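Local coordinates for fimbrial protein MyfA (Yersinia enterocolitica, PDB 5LN8), which forms the major subunit of Myf fimbriae, a probable virulence factor of pathogenic serotypes, and binds galactose, at residues Asn63-Asp68 / Glu79-Thr84. Sequence-based numbering, arbitrary orientation.
Sequences NELSWD and ERVEAT. With GAL (beta-D-galactopyranose), chain C.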
loop_
_atom_site.group_PDB
_atom_site.type_symbol
_atom_site.label_atom_id
_atom_site.label_comp_id
_atom_site.label_asym_id
_atom_site.label_seq_id
_atom_site.Cartn_x
_atom_site.Cartn_y
_atom_site.Cartn_z
ATOM N N ASN A 63 8.432 4.372 -1.857
ATOM C CA ASN A 63 9.622 4.576 -2.654
ATOM C C ASN A 63 10.107 3.274 -3.292
ATOM O O ASN A 63 11.058 3.274 -4.062
ATOM C CB ASN A 63 10.722 5.235 -1.810
ATOM C CG ASN A 63 10.379 6.660 -1.408
ATOM O OD1 ASN A 63 9.905 7.450 -2.223
ATOM N ND2 ASN A 63 10.604 6.986 -0.144
ATOM N N GLU A 64 9.435 2.169 -2.976
ATOM C CA GLU A 64 9.828 0.867 -3.487
ATOM C C GLU A 64 9.057 0.459 -4.738
ATOM O O GLU A 64 9.474 -0.448 -5.461
ATOM C CB GLU A 64 9.670 -0.201 -2.402
ATOM C CG GLU A 64 10.575 -0.011 -1.184
ATOM C CD GLU A 64 10.096 1.069 -0.218
ATOM O OE1 GLU A 64 8.897 1.120 0.117
ATOM O OE2 GLU A 64 10.940 1.872 0.215
ATOM N N LEU A 65 7.929 1.116 -4.987
ATOM C CA LEU A 65 7.113 0.796 -6.150
ATOM C C LEU A 65 6.880 2.042 -6.973
ATOM O O LEU A 65 6.855 3.142 -6.426
ATOM C CB LEU A 65 5.754 0.214 -5.732
ATOM C CG LEU A 65 5.692 -0.999 -4.798
ATOM C CD1 LEU A 65 4.261 -1.338 -4.413
ATOM C CD2 LEU A 65 6.369 -2.204 -5.415
ATOM N N SER A 66 6.696 1.857 -8.281
ATOM C CA SER A 66 6.296 2.939 -9.180
ATOM C C SER A 66 4.783 3.111 -9.139
ATOM O O SER A 66 4.075 2.278 -8.580
ATOM C CB SER A 66 6.715 2.646 -10.628
ATOM O OG SER A 66 8.088 2.352 -10.753
ATOM N N TRP A 67 4.294 4.178 -9.766
ATOM C CA TRP A 67 2.866 4.463 -9.813
ATOM C C TRP A 67 2.459 4.775 -11.246
ATOM O O TRP A 67 3.201 5.431 -11.972
ATOM C CB TRP A 67 2.553 5.633 -8.885
ATOM C CG TRP A 67 1.143 6.133 -8.927
ATOM C CD1 TRP A 67 0.660 7.145 -9.701
ATOM C CD2 TRP A 67 0.036 5.664 -8.141
ATOM N NE1 TRP A 67 -0.680 7.331 -9.454
ATOM C CE2 TRP A 67 -1.087 6.436 -8.498
ATOM C CE3 TRP A 67 -0.116 4.658 -7.181
ATOM C CZ2 TRP A 67 -2.348 6.239 -7.920
ATOM C CZ3 TRP A 67 -1.358 4.466 -6.606
ATOM C CH2 TRP A 67 -2.462 5.249 -6.980
ATOM N N ASP A 68 1.296 4.273 -11.649
ATOM C CA ASP A 68 0.762 4.505 -12.985
ATOM C C ASP A 68 -0.711 4.895 -12.893
ATOM O O ASP A 68 -1.593 4.028 -12.870
ATOM C CB ASP A 68 0.936 3.252 -13.848
ATOM C CG ASP A 68 0.483 3.448 -15.285
ATOM O OD1 ASP A 68 0.120 4.570 -15.684
ATOM O OD2 ASP A 68 0.512 2.460 -16.037
ATOM N N GLU A 79 12.427 -13.501 -6.126
ATOM C CA GLU A 79 11.396 -14.269 -5.432
ATOM C C GLU A 79 10.573 -13.406 -4.465
ATOM O O GLU A 79 9.505 -13.811 -4.014
ATOM C CB GLU A 79 12.036 -15.472 -4.713
ATOM C CG GLU A 79 11.082 -16.362 -3.919
ATOM C CD GLU A 79 11.010 -15.967 -2.454
ATOM O OE1 GLU A 79 11.940 -15.288 -1.981
ATOM O OE2 GLU A 79 10.028 -16.328 -1.779
ATOM N N ARG A 80 11.051 -12.202 -4.169
ATOM C CA ARG A 80 10.474 -11.435 -3.073
ATOM C C ARG A 80 10.706 -9.931 -3.214
ATOM O O ARG A 80 11.821 -9.498 -3.514
ATOM C CB ARG A 80 11.096 -11.934 -1.774
ATOM C CG ARG A 80 10.441 -11.486 -0.507
ATOM C CD ARG A 80 11.283 -11.955 0.649
ATOM N NE ARG A 80 10.713 -11.654 1.956
ATOM C CZ ARG A 80 10.917 -10.522 2.624
ATOM N NH1 ARG A 80 11.662 -9.551 2.104
ATOM N NH2 ARG A 80 10.356 -10.354 3.813
ATOM N N VAL A 81 9.641 -9.155 -3.006
ATOM C CA VAL A 81 9.691 -7.692 -3.003
ATOM C C VAL A 81 9.068 -7.125 -1.732
ATOM O O VAL A 81 7.967 -7.520 -1.355
ATOM C CB VAL A 81 8.894 -7.080 -4.179
ATOM C CG1 VAL A 81 8.963 -5.550 -4.128
ATOM C CG2 VAL A 81 9.408 -7.579 -5.499
ATOM N N GLU A 82 9.753 -6.179 -1.093
ATOM C CA GLU A 82 9.182 -5.481 0.052
ATOM C C GLU A 82 8.932 -4.016 -0.267
ATOM O O GLU A 82 9.713 -3.392 -0.991
ATOM C CB GLU A 82 10.093 -5.578 1.273
ATOM C CG GLU A 82 9.961 -6.868 2.055
ATOM C CD GLU A 82 10.739 -6.834 3.357
ATOM O OE1 GLU A 82 11.129 -5.730 3.782
ATOM O OE2 GLU A 82 10.968 -7.904 3.954
ATOM N N ALA A 83 7.850 -3.480 0.298
ATOM C CA ALA A 83 7.475 -2.076 0.150
ATOM C C ALA A 83 6.920 -1.506 1.458
ATOM O O ALA A 83 6.169 -2.183 2.165
ATOM C CB ALA A 83 6.456 -1.920 -0.958
ATOM N N THR A 84 7.288 -0.267 1.772
ATOM C CA THR A 84 6.674 0.455 2.881
ATOM C C THR A 84 5.833 1.609 2.347
ATOM O O THR A 84 6.294 2.389 1.518
ATOM C CB THR A 84 7.726 1.036 3.845
ATOM O OG1 THR A 84 8.403 -0.030 4.518
ATOM C CG2 THR A 84 7.073 1.956 4.874
HETATM C C1 GAL C . 3.553 -0.883 -16.627
HETATM C C2 GAL C . 2.176 -1.052 -15.926
HETATM C C3 GAL C . 2.230 -2.254 -14.967
HETATM C C4 GAL C . 2.636 -3.526 -15.741
HETATM C C5 GAL C . 3.925 -3.269 -16.546
HETATM C C6 GAL C . 4.292 -4.399 -17.516
HETATM O O1 GAL C . 3.536 0.160 -17.526
HETATM O O2 GAL C . 1.753 0.117 -15.191
HETATM O O3 GAL C . 0.979 -2.499 -14.329
HETATM O O4 GAL C . 1.595 -3.963 -16.611
HETATM O O5 GAL C . 3.859 -2.067 -17.352
HETATM O O6 GAL C . 5.546 -4.205 -18.126
#
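Glu64 reaches Thr84 along the margin of strand 80-87, and its side chain supplies the one hydrogen bond between the segments. Glu64 CB lies 3.5 Å from Glu82 O and close to Ala83 CB; CG stays beside the same carbonyl oxygen while passing Ala83 CA. A bend at chi2 (77°) then turns the chain along the strand, so that CD comes near Thr84 N and OE1 accepts from that amide, with Glu64 OE1 to Thr84 N at 2.7 Å. The bond is nearly straight, 166° at the hydrogen, yet the donor stands 42° out of the carboxylate plane. Within the Ig-like beta sandwich of this fimbrial subunit, 80-87 is an outermost strand of a three-stranded sheet in this chain. Ala83 uses its backbone on the side of strand 21-29, pairing with Leu26, whereas the Thr84 amide faces the other way, where the 63-65 loop and not a further strand meets it. Thr62 OG1, hydrogen-bonded to both Glu64 N and Thr84 O, ties that loop to the same place. Leu65, buried against Trp72 and Ile74, brings the end of its side chain to the strand: Leu65 CG is 4.0 Å from Ala83 CB and Leu65 CD2 4.4 Å from Val81 CG1. Three residues on from Leu65, Asp68 OD2 receives a hydrogen bond from galactose O2 at 2.8 Å, in a site where Lys35, Asn38 and His71 also bond the sugar.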